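Local coordinates for Non-reducing end alpha-L-arabinofuranosidase BoGH43B (Bacteroides ovatus, PDB 5JOZ), which hydrolyses terminal non-reducing alpha-L-arabinofuranoside residues from xyloglucan side branches, converting S units to X units in xyloglucan degradation, at residues A[308-316]-A[497-505]; A[322-333]-A[354-364]. One frame throughout, in Å; residues are numbered along the deposited sequence.

Contact 1 of 2, residues A[308-316]-A[497-505]; sequences QPVRDDFDQ and DFDWFDFRC. With CA (calcium ion), chain C.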
loop_
_atom_site.group_PDB
_atom_site.type_symbol
_atom_site.label_atom_id
_atom_site.label_comp_id
_atom_site.label_asym_id
_atom_site.label_seq_id
_atom_site.Cartn_x
_atom_site.Cartn_y
_atom_site.Cartn_z
ATOM N N GLN A 308 11.940 -5.432 -13.718
ATOM C CA GLN A 308 10.664 -5.815 -14.316
ATOM C C GLN A 308 10.544 -5.045 -15.621
ATOM O O GLN A 308 10.826 -3.840 -15.645
ATOM C CB GLN A 308 9.487 -5.464 -13.399
ATOM N N PRO A 309 10.136 -5.723 -16.709
ATOM C CA PRO A 309 10.022 -5.024 -17.978
ATOM C C PRO A 309 8.870 -4.009 -17.976
ATOM O O PRO A 309 7.930 -4.116 -17.187
ATOM C CB PRO A 309 9.782 -6.155 -18.985
ATOM C CG PRO A 309 9.115 -7.223 -18.196
ATOM C CD PRO A 309 9.620 -7.100 -16.790
ATOM N N VAL A 310 8.981 -3.026 -18.859
ATOM C CA VAL A 310 7.993 -1.960 -18.995
ATOM C C VAL A 310 6.633 -2.499 -19.452
ATOM O O VAL A 310 5.598 -2.052 -18.966
ATOM C CB VAL A 310 8.473 -0.904 -20.030
ATOM C CG1 VAL A 310 7.368 0.109 -20.347
ATOM C CG2 VAL A 310 9.733 -0.207 -19.523
ATOM N N ARG A 311 6.662 -3.411 -20.419
ATOM C CA ARG A 311 5.463 -3.998 -20.988
ATOM C C ARG A 311 5.095 -5.321 -20.328
ATOM O O ARG A 311 5.910 -6.254 -20.303
ATOM C CB ARG A 311 5.674 -4.266 -22.469
ATOM C CG ARG A 311 4.440 -4.844 -23.139
ATOM C CD ARG A 311 4.477 -4.674 -24.646
ATOM N NE ARG A 311 4.436 -3.272 -25.038
ATOM C CZ ARG A 311 4.335 -2.834 -26.294
ATOM N NH1 ARG A 311 4.240 -3.684 -27.324
ATOM N NH2 ARG A 311 4.298 -1.526 -26.519
ATOM N N ASP A 312 3.868 -5.398 -19.820
ATOM C CA ASP A 312 3.217 -6.679 -19.513
ATOM C C ASP A 312 2.399 -7.083 -20.746
ATOM O O ASP A 312 1.392 -6.437 -21.090
ATOM C CB ASP A 312 2.335 -6.550 -18.265
ATOM C CG ASP A 312 1.825 -7.902 -17.735
ATOM O OD1 ASP A 312 1.751 -8.887 -18.491
ATOM O OD2 ASP A 312 1.458 -7.961 -16.533
ATOM N N ASP A 313 2.849 -8.139 -21.415
ATOM C CA ASP A 313 2.201 -8.632 -22.636
ATOM C C ASP A 313 0.959 -9.493 -22.351
ATOM O O ASP A 313 0.272 -9.894 -23.291
ATOM C CB ASP A 313 3.194 -9.470 -23.476
ATOM C CG ASP A 313 4.210 -8.629 -24.226
ATOM O OD1 ASP A 313 3.804 -7.759 -25.026
ATOM O OD2 ASP A 313 5.425 -8.873 -24.048
ATOM N N PHE A 314 0.677 -9.817 -21.089
ATOM C CA PHE A 314 -0.479 -10.663 -20.746
ATOM C C PHE A 314 -0.454 -11.958 -21.565
ATOM O O PHE A 314 -1.454 -12.360 -22.169
ATOM C CB PHE A 314 -1.805 -9.906 -20.972
ATOM C CG PHE A 314 -1.926 -8.621 -20.191
ATOM C CD1 PHE A 314 -1.847 -8.628 -18.792
ATOM C CD2 PHE A 314 -2.165 -7.416 -20.842
ATOM C CE1 PHE A 314 -1.974 -7.454 -18.061
ATOM C CE2 PHE A 314 -2.302 -6.235 -20.111
ATOM C CZ PHE A 314 -2.204 -6.255 -18.722
ATOM N N ASP A 315 0.710 -12.595 -21.596
ATOM C CA ASP A 315 0.946 -13.751 -22.467
ATOM C C ASP A 315 1.407 -14.982 -21.674
ATOM O O ASP A 315 2.161 -15.807 -22.184
ATOM C CB ASP A 315 1.945 -13.378 -23.580
ATOM C CG ASP A 315 3.305 -12.913 -23.043
ATOM O OD1 ASP A 315 3.463 -12.776 -21.811
ATOM O OD2 ASP A 315 4.219 -12.680 -23.869
ATOM N N GLN A 316 0.960 -15.070 -20.420
ATOM C CA GLN A 316 1.095 -16.267 -19.582
ATOM C C GLN A 316 -0.167 -16.412 -18.727
ATOM O O GLN A 316 -0.890 -15.427 -18.501
ATOM C CB GLN A 316 2.342 -16.164 -18.696
ATOM C CG GLN A 316 2.375 -14.921 -17.816
ATOM C CD GLN A 316 3.607 -14.830 -16.932
ATOM O OE1 GLN A 316 3.498 -14.681 -15.708
ATOM N NE2 GLN A 316 4.789 -14.912 -17.544
ATOM N N ASP A 497 -10.524 -6.360 -24.409
ATOM C CA ASP A 497 -9.305 -7.158 -24.473
ATOM C C ASP A 497 -8.090 -6.249 -24.504
ATOM O O ASP A 497 -7.924 -5.453 -25.425
ATOM C CB ASP A 497 -9.309 -8.035 -25.726
ATOM C CG ASP A 497 -10.347 -9.157 -25.663
ATOM O OD1 ASP A 497 -10.906 -9.445 -24.582
ATOM O OD2 ASP A 497 -10.598 -9.783 -26.702
ATOM N N PHE A 498 -7.249 -6.371 -23.484
ATOM C CA PHE A 498 -6.024 -5.587 -23.371
ATOM C C PHE A 498 -4.865 -6.459 -23.805
ATOM O O PHE A 498 -4.511 -7.406 -23.111
ATOM C CB PHE A 498 -5.829 -5.115 -21.930
ATOM C CG PHE A 498 -6.875 -4.140 -21.479
ATOM C CD1 PHE A 498 -8.115 -4.584 -21.060
ATOM C CD2 PHE A 498 -6.636 -2.783 -21.519
ATOM C CE1 PHE A 498 -9.086 -3.688 -20.661
ATOM C CE2 PHE A 498 -7.605 -1.875 -21.115
ATOM C CZ PHE A 498 -8.826 -2.324 -20.680
ATOM N N ASP A 499 -4.291 -6.138 -24.956
ATOM C CA ASP A 499 -3.183 -6.896 -25.524
ATOM C C ASP A 499 -1.913 -6.685 -24.691
ATOM O O ASP A 499 -1.167 -7.628 -24.429
ATOM C CB ASP A 499 -2.945 -6.456 -26.975
ATOM C CG ASP A 499 -2.067 -7.416 -27.754
ATOM O OD1 ASP A 499 -1.660 -8.471 -27.216
ATOM O OD2 ASP A 499 -1.783 -7.108 -28.929
ATOM N N TRP A 500 -1.663 -5.450 -24.286
ATOM C CA TRP A 500 -0.540 -5.166 -23.409
ATOM C C TRP A 500 -0.772 -3.913 -22.587
ATOM O O TRP A 500 -1.742 -3.195 -22.817
ATOM C CB TRP A 500 0.767 -5.076 -24.206
ATOM C CG TRP A 500 0.734 -4.224 -25.456
ATOM C CD1 TRP A 500 0.657 -4.670 -26.744
ATOM C CD2 TRP A 500 0.813 -2.798 -25.531
ATOM N NE1 TRP A 500 0.674 -3.615 -27.614
ATOM C CE2 TRP A 500 0.781 -2.452 -26.900
ATOM C CE3 TRP A 500 0.931 -1.777 -24.579
ATOM C CZ2 TRP A 500 0.846 -1.122 -27.343
ATOM C CZ3 TRP A 500 0.983 -0.452 -25.016
ATOM C CH2 TRP A 500 0.928 -0.138 -26.387
ATOM N N PHE A 501 0.114 -3.696 -21.616
ATOM C CA PHE A 501 0.073 -2.559 -20.698
ATOM C C PHE A 501 1.515 -2.177 -20.363
ATOM O O PHE A 501 2.241 -2.988 -19.777
ATOM C CB PHE A 501 -0.684 -2.937 -19.418
ATOM C CG PHE A 501 -1.005 -1.770 -18.519
ATOM C CD1 PHE A 501 -0.019 -1.175 -17.725
ATOM C CD2 PHE A 501 -2.308 -1.279 -18.436
ATOM C CE1 PHE A 501 -0.324 -0.109 -16.893
ATOM C CE2 PHE A 501 -2.616 -0.213 -17.605
ATOM C CZ PHE A 501 -1.628 0.376 -16.835
ATOM N N ASP A 502 1.912 -0.966 -20.769
ATOM C CA ASP A 502 3.218 -0.381 -20.485
ATOM C C ASP A 502 3.139 0.484 -19.249
ATOM O O ASP A 502 2.212 1.264 -19.092
ATOM C CB ASP A 502 3.687 0.523 -21.629
ATOM C CG ASP A 502 4.139 -0.243 -22.859
ATOM O OD1 ASP A 502 4.142 -1.503 -22.881
ATOM O OD2 ASP A 502 4.503 0.444 -23.830
ATOM N N PHE A 503 4.142 0.372 -18.393
ATOM C CA PHE A 503 4.233 1.186 -17.195
ATOM C C PHE A 503 5.691 1.623 -17.041
ATOM O O PHE A 503 6.550 0.794 -16.740
ATOM C CB PHE A 503 3.768 0.357 -15.992
ATOM C CG PHE A 503 3.431 1.180 -14.781
ATOM C CD1 PHE A 503 2.267 1.948 -14.747
ATOM C CD2 PHE A 503 4.274 1.195 -13.673
ATOM C CE1 PHE A 503 1.946 2.713 -13.636
ATOM C CE2 PHE A 503 3.957 1.957 -12.559
ATOM C CZ PHE A 503 2.789 2.718 -12.543
ATOM N N ARG A 504 5.976 2.904 -17.274
ATOM C CA ARG A 504 7.349 3.406 -17.232
ATOM C C ARG A 504 7.502 4.512 -16.201
ATOM O O ARG A 504 6.947 5.588 -16.370
ATOM C CB ARG A 504 7.762 3.905 -18.612
ATOM C CG ARG A 504 9.267 4.035 -18.772
ATOM C CD ARG A 504 9.602 4.636 -20.121
ATOM N NE ARG A 504 8.944 3.909 -21.209
ATOM C CZ ARG A 504 9.468 2.899 -21.909
ATOM N NH1 ARG A 504 10.707 2.454 -21.674
ATOM N NH2 ARG A 504 8.737 2.330 -22.876
ATOM N N CYS A 505 8.247 4.223 -15.136
ATOM C CA CYS A 505 8.599 5.207 -14.121
ATOM C C CYS A 505 9.854 5.997 -14.535
ATOM O O CYS A 505 10.858 5.428 -14.998
ATOM C CB CYS A 505 8.850 4.523 -12.785
ATOM S SG CYS A 505 7.466 3.561 -12.142
HETATM CA CA CA C . -0.265 -9.514 -25.547
HETATM O O HOH W 1 1.558 -8.115 -26.242
HETATM O O HOH W 2 0.877 -11.444 -26.466
#
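The calcium site of the C-terminal concanavalin A-like domain joins Asp313 to Asp499, a case of a metal tying the first strand of a domain to its last. The ion takes the carbonyl oxygen of each residue and OD1 of Asp499; Gly341 O and two waters complete the shell. Asp313 O and Asp499 O lie 2.9 Å apart, an approach of two carbonyl oxygens that the shared cation accounts for. One of the waters also donates to Asp313 OD1, tying that carboxylate to the site from the second shell. Beyond the metal the segments run antiparallel, as edge strand 311-312 joins strand 496-505 in one sheet of the beta-sandwich. Asp312 and Phe501 form the hydrogen-bonded pair, with Asp312 N to Phe501 O at 2.9 Å, and Phe503 N bonds Val310 O beyond it. On the face carrying Arg311 and Asp502, the arginine chain bends at chi3 (-65°) and lays its guanidinium flat over Trp500, with Arg311 CZ 3.7 Å from the centroid of the five-membered ring and the planes 4° apart. In the guanidinium plane, Arg311 NE reaches the syn lone pair of Asp502 OD1 at 2.8 Å, while NH2 adds a weak bond to OD2. Stack and salt bridge together fix the group's rotation. Toward the sandwich interior Phe314 places CZ 3.7 Å from Phe501 CB, and Met483 of strand 480-486 packs against both side chains.

Contact 2 of 2, residues A[322-333]-A[354-364]; sequences DWTFIRNPAHSF and TNDSPSFIGRR
Thr324 and Gly362 form a single antiparallel bridge: Gly362 N donates to Thr324 O at 2.8 Å in the carbonyl plane, whereas the return bond from Thr324 N is bent and weak. Further along, the backbones part enough to admit a water, which accepts from Ile326 N and donates to Ser357 OG. The serine hydroxyl, set opposite its own backbone N (chi1 -169°), donates from Ser357 OG to Ile326 O at 2.6 Å, nearly along the C=O axis. Ile326 puts CD1 over one face of Phe360, 4.2 Å from the ring centroid, in a CH-pi contact. The Phe333 ring is covered on one face by Ser359, whose CA stands 3.6 Å from its centroid. Ile361 divides its branches: CG2 meets Trp323 CB, while CD1 approaches Phe325 CE2 at 3.5 Å. Arg363 comes over a face of Trp323 with its guanidinium nearly perpendicular to the indole (89°), a long cation-pi contact with Arg363 CZ 4.8 Å from the centroid of the six-membered ring; Arg363 NE is buried there without a polar partner in the model. Arg327 reaches out with its chain extended from CG to NE; Arg327 NH1 donates to Asp356 O at 2.7 Å, and Asn355 CA sits 3.5 Å above the guanidinium plane. An alanine here would strip Asp356 O of this donor and is likely to leave Asp395, the salt-bridge mate of NH2, without its counter-charge, opening a gap beside Asn355. Strand 325-326 also pairs, antiparallel, with strand 35-36 of the catalytic domain, whose Tyr35 touches Thr324 and Ile326, while strand 359-364 pairs with strand 480-486 of the sandwich, so the contact lies where the two domains meet.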
loop_
_atom_site.group_PDB
_atom_site.type_symbol
_atom_site.label_atom_id
_atom_site.label_comp_id
_atom_site.label_asym_id
_atom_site.label_seq_id
_atom_site.Cartn_x
_atom_site.Cartn_y
_atom_site.Cartn_z
ATOM N N ASP A 322 2.064 -7.362 -9.131
ATOM C CA ASP A 322 1.765 -5.930 -8.980
ATOM C C ASP A 322 0.284 -5.613 -9.269
ATOM O O ASP A 322 -0.241 -4.603 -8.771
ATOM C CB ASP A 322 2.644 -5.058 -9.917
ATOM C CG ASP A 322 4.147 -5.107 -9.579
ATOM O OD1 ASP A 322 4.555 -4.646 -8.497
ATOM O OD2 ASP A 322 4.937 -5.579 -10.421
ATOM N N TRP A 323 -0.382 -6.445 -10.081
ATOM C CA TRP A 323 -1.795 -6.210 -10.437
ATOM C C TRP A 323 -2.701 -6.377 -9.232
ATOM O O TRP A 323 -2.517 -7.284 -8.413
ATOM C CB TRP A 323 -2.243 -7.082 -11.612
ATOM C CG TRP A 323 -1.558 -6.663 -12.880
ATOM C CD1 TRP A 323 -0.659 -7.378 -13.611
ATOM C CD2 TRP A 323 -1.684 -5.396 -13.524
ATOM N NE1 TRP A 323 -0.231 -6.640 -14.688
ATOM C CE2 TRP A 323 -0.845 -5.416 -14.655
ATOM C CE3 TRP A 323 -2.436 -4.244 -13.256
ATOM C CZ2 TRP A 323 -0.731 -4.325 -15.517
ATOM C CZ3 TRP A 323 -2.325 -3.165 -14.109
ATOM C CH2 TRP A 323 -1.482 -3.209 -15.230
ATOM N N THR A 324 -3.674 -5.476 -9.136
ATOM C CA THR A 324 -4.439 -5.272 -7.917
ATOM C C THR A 324 -5.921 -5.012 -8.217
ATOM O O THR A 324 -6.257 -4.284 -9.155
ATOM C CB THR A 324 -3.857 -4.069 -7.134
ATOM O OG1 THR A 324 -2.429 -4.172 -7.086
ATOM C CG2 THR A 324 -4.375 -4.051 -5.727
ATOM N N PHE A 325 -6.783 -5.582 -7.375
ATOM C CA PHE A 325 -8.243 -5.498 -7.496
ATOM C C PHE A 325 -8.842 -4.671 -6.367
ATOM O O PHE A 325 -8.198 -4.458 -5.342
ATOM C CB PHE A 325 -8.839 -6.906 -7.435
ATOM C CG PHE A 325 -8.300 -7.823 -8.469
ATOM C CD1 PHE A 325 -7.094 -8.505 -8.255
ATOM C CD2 PHE A 325 -8.972 -8.010 -9.665
ATOM C CE1 PHE A 325 -6.563 -9.351 -9.226
ATOM C CE2 PHE A 325 -8.453 -8.862 -10.637
ATOM C CZ PHE A 325 -7.249 -9.526 -10.418
ATOM N N ILE A 326 -10.080 -4.223 -6.565
ATOM C CA ILE A 326 -10.866 -3.547 -5.529
ATOM C C ILE A 326 -11.787 -4.565 -4.818
ATOM O O ILE A 326 -12.656 -5.169 -5.454
ATOM C CB ILE A 326 -11.709 -2.413 -6.126
ATOM C CG1 ILE A 326 -10.794 -1.375 -6.818
ATOM C CG2 ILE A 326 -12.538 -1.766 -5.026
ATOM C CD1 ILE A 326 -11.512 -0.270 -7.572
ATOM N N ARG A 327 -11.581 -4.751 -3.509
ATOM C CA ARG A 327 -12.324 -5.742 -2.689
ATOM C C ARG A 327 -12.171 -7.153 -3.260
ATOM O O ARG A 327 -11.148 -7.419 -3.879
ATOM C CB ARG A 327 -13.772 -5.305 -2.503
ATOM C CG ARG A 327 -13.859 -3.876 -1.987
ATOM C CD ARG A 327 -15.252 -3.502 -1.506
ATOM N NE ARG A 327 -15.304 -2.079 -1.178
ATOM C CZ ARG A 327 -15.336 -1.092 -2.077
ATOM N NH1 ARG A 327 -15.388 -1.353 -3.384
ATOM N NH2 ARG A 327 -15.346 0.176 -1.668
ATOM N N ASN A 328 -13.140 -8.053 -3.064
ATOM C CA ASN A 328 -13.002 -9.454 -3.491
ATOM C C ASN A 328 -13.455 -9.702 -4.951
ATOM O O ASN A 328 -14.653 -9.718 -5.234
ATOM C CB ASN A 328 -13.776 -10.355 -2.539
ATOM C CG ASN A 328 -13.260 -10.252 -1.113
ATOM O OD1 ASN A 328 -13.922 -9.699 -0.227
ATOM N ND2 ASN A 328 -12.056 -10.754 -0.892
ATOM N N PRO A 329 -12.495 -9.896 -5.882
ATOM C CA PRO A 329 -12.870 -10.026 -7.280
ATOM C C PRO A 329 -13.469 -11.393 -7.637
ATOM O O PRO A 329 -12.914 -12.425 -7.277
ATOM C CB PRO A 329 -11.531 -9.819 -8.009
ATOM C CG PRO A 329 -10.534 -10.382 -7.067
ATOM C CD PRO A 329 -11.028 -9.939 -5.719
ATOM N N ALA A 330 -14.593 -11.390 -8.349
ATOM C CA ALA A 330 -15.101 -12.629 -8.950
ATOM C C ALA A 330 -14.273 -12.917 -10.205
ATOM O O ALA A 330 -14.196 -12.076 -11.105
ATOM C CB ALA A 330 -16.576 -12.504 -9.292
ATOM N N HIS A 331 -13.655 -14.098 -10.267
ATOM C CA HIS A 331 -12.795 -14.448 -11.397
ATOM C C HIS A 331 -13.583 -14.456 -12.717
ATOM O O HIS A 331 -12.975 -14.399 -13.779
ATOM C CB HIS A 331 -12.098 -15.809 -11.187
ATOM C CG HIS A 331 -10.785 -15.952 -11.914
ATOM N ND1 HIS A 331 -10.563 -15.452 -13.181
ATOM C CD2 HIS A 331 -9.631 -16.558 -11.544
ATOM C CE1 HIS A 331 -9.327 -15.734 -13.555
ATOM N NE2 HIS A 331 -8.739 -16.401 -12.580
ATOM N N SER A 332 -14.915 -14.532 -12.653
ATOM C CA SER A 332 -15.749 -14.413 -13.845
ATOM C C SER A 332 -15.567 -13.108 -14.665
ATOM O O SER A 332 -15.918 -13.098 -15.843
ATOM C CB SER A 332 -17.242 -14.610 -13.498
ATOM O OG SER A 332 -17.676 -13.698 -12.503
ATOM N N PHE A 333 -15.062 -12.020 -14.078
ATOM C CA PHE A 333 -14.875 -10.786 -14.885
ATOM C C PHE A 333 -13.528 -10.645 -15.615
ATOM O O PHE A 333 -13.390 -9.734 -16.429
ATOM C CB PHE A 333 -15.289 -9.496 -14.142
ATOM C CG PHE A 333 -14.305 -8.993 -13.099
ATOM C CD1 PHE A 333 -13.065 -8.462 -13.457
ATOM C CD2 PHE A 333 -14.667 -8.963 -11.751
ATOM C CE1 PHE A 333 -12.192 -7.982 -12.495
ATOM C CE2 PHE A 333 -13.796 -8.469 -10.790
ATOM C CZ PHE A 333 -12.562 -7.979 -11.160
ATOM N N THR A 354 -20.820 1.397 -5.678
ATOM C CA THR A 354 -21.090 0.429 -4.604
ATOM C C THR A 354 -19.805 -0.007 -3.918
ATOM O O THR A 354 -18.708 0.243 -4.405
ATOM C CB THR A 354 -21.808 -0.835 -5.125
ATOM O OG1 THR A 354 -20.991 -1.494 -6.107
ATOM C CG2 THR A 354 -23.169 -0.473 -5.721
ATOM N N ASN A 355 -19.971 -0.684 -2.789
ATOM C CA ASN A 355 -18.869 -1.307 -2.068
ATOM C C ASN A 355 -18.836 -2.831 -2.320
ATOM O O ASN A 355 -19.050 -3.634 -1.414
ATOM C CB ASN A 355 -18.979 -0.998 -0.561
ATOM C CG ASN A 355 -18.723 0.467 -0.226
ATOM O OD1 ASN A 355 -18.475 1.297 -1.103
ATOM N ND2 ASN A 355 -18.774 0.786 1.062
ATOM N N ASP A 356 -18.607 -3.225 -3.566
ATOM C CA ASP A 356 -18.107 -4.577 -3.857
ATOM C C ASP A 356 -17.008 -4.445 -4.917
ATOM O O ASP A 356 -16.232 -3.499 -4.824
ATOM C CB ASP A 356 -19.234 -5.594 -4.157
ATOM C CG ASP A 356 -20.080 -5.219 -5.339
ATOM O OD1 ASP A 356 -20.104 -4.022 -5.715
ATOM O OD2 ASP A 356 -20.735 -6.141 -5.876
ATOM N N SER A 357 -16.906 -5.356 -5.884
ATOM C CA SER A 357 -15.724 -5.428 -6.739
ATOM C C SER A 357 -16.042 -5.148 -8.208
ATOM O O SER A 357 -16.486 -6.053 -8.933
ATOM C CB SER A 357 -15.055 -6.788 -6.585
ATOM O OG SER A 357 -13.785 -6.798 -7.204
ATOM N N PRO A 358 -15.791 -3.898 -8.665
ATOM C CA PRO A 358 -15.906 -3.595 -10.086
ATOM C C PRO A 358 -14.794 -4.253 -10.905
ATOM O O PRO A 358 -13.741 -4.576 -10.361
ATOM C CB PRO A 358 -15.780 -2.070 -10.136
ATOM C CG PRO A 358 -15.068 -1.682 -8.898
ATOM C CD PRO A 358 -15.222 -2.772 -7.898
ATOM N N SER A 359 -15.034 -4.451 -12.197
ATOM C CA SER A 359 -14.025 -5.010 -13.096
ATOM C C SER A 359 -12.869 -3.997 -13.331
ATOM O O SER A 359 -12.791 -3.307 -14.353
ATOM C CB SER A 359 -14.672 -5.454 -14.414
ATOM O OG SER A 359 -15.821 -6.262 -14.168
ATOM N N PHE A 360 -11.990 -3.930 -12.342
ATOM C CA PHE A 360 -10.866 -3.007 -12.308
ATOM C C PHE A 360 -9.644 -3.824 -11.937
ATOM O O PHE A 360 -9.713 -4.659 -11.033
ATOM C CB PHE A 360 -11.107 -1.914 -11.255
ATOM C CG PHE A 360 -9.908 -1.030 -10.994
ATOM C CD1 PHE A 360 -8.920 -1.412 -10.083
ATOM C CD2 PHE A 360 -9.783 0.192 -11.632
ATOM C CE1 PHE A 360 -7.833 -0.604 -9.839
ATOM C CE2 PHE A 360 -8.695 1.011 -11.394
ATOM C CZ PHE A 360 -7.719 0.611 -10.498
ATOM N N ILE A 361 -8.546 -3.598 -12.649
ATOM C CA ILE A 361 -7.259 -4.216 -12.344
ATOM C C ILE A 361 -6.199 -3.137 -12.527
ATOM O O ILE A 361 -6.010 -2.605 -13.631
ATOM C CB ILE A 361 -6.954 -5.431 -13.248
ATOM C CG1 ILE A 361 -8.133 -6.428 -13.200
ATOM C CG2 ILE A 361 -5.646 -6.114 -12.820
ATOM C CD1 ILE A 361 -7.906 -7.764 -13.886
ATOM N N GLY A 362 -5.519 -2.797 -11.442
ATOM C CA GLY A 362 -4.592 -1.679 -11.478
ATOM C C GLY A 362 -3.343 -1.879 -10.667
ATOM O O GLY A 362 -3.143 -2.921 -10.037
ATOM N N ARG A 363 -2.501 -0.856 -10.694
ATOM C CA ARG A 363 -1.302 -0.868 -9.908
ATOM C C ARG A 363 -0.967 0.502 -9.368
ATOM O O ARG A 363 -1.356 1.526 -9.938
ATOM C CB ARG A 363 -0.152 -1.463 -10.713
ATOM C CG ARG A 363 0.464 -0.559 -11.759
ATOM C CD ARG A 363 1.844 -1.063 -12.133
ATOM N NE ARG A 363 1.804 -2.068 -13.178
ATOM C CZ ARG A 363 2.870 -2.698 -13.650
ATOM N NH1 ARG A 363 4.082 -2.452 -13.166
ATOM N NH2 ARG A 363 2.719 -3.592 -14.615
ATOM N N ARG A 364 -0.216 0.486 -8.271
ATOM C CA ARG A 364 0.220 1.682 -7.575
ATOM C C ARG A 364 1.001 2.623 -8.496
ATOM O O ARG A 364 1.895 2.179 -9.221
ATOM C CB ARG A 364 1.134 1.293 -6.413
ATOM C CG ARG A 364 0.463 0.539 -5.274
ATOM C CD ARG A 364 1.480 -0.292 -4.517
ATOM N NE ARG A 364 0.889 -1.037 -3.399
ATOM C CZ ARG A 364 0.124 -2.130 -3.498
ATOM N NH1 ARG A 364 -0.196 -2.662 -4.684
ATOM N NH2 ARG A 364 -0.338 -2.710 -2.380
HETATM O O HOH W 3 0.862 -2.531 -7.231
HETATM O O HOH W 4 -11.723 -5.104 -8.720
HETATM O O HOH W 5 -16.203 -9.135 -8.848
#

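In the fold
The long strands of the two contacts lie in different sheets of the C-terminal sandwich, 496-505 of contact 1 in one and 359-364 of contact 2 in the other. Their centres are 18 Å apart, yet the contacts touch through Trp323, whose NE1 lies 2.8 Å from Asp312 OD2, a probable hydrogen bond, and whose indole meets the Phe501 ring edge-to-face. Phe503 packs alongside, with CZ 3.5 Å from Arg364 O. The calcium lies about 11 Å from the Trp323 side chain. The Arg364 side chain is about 11 Å from that of Asp16, the inferred proton acceptor. Contact 2, which touches contact 1 and pairs with strand 35-36 of the catalytic domain, thus links the two.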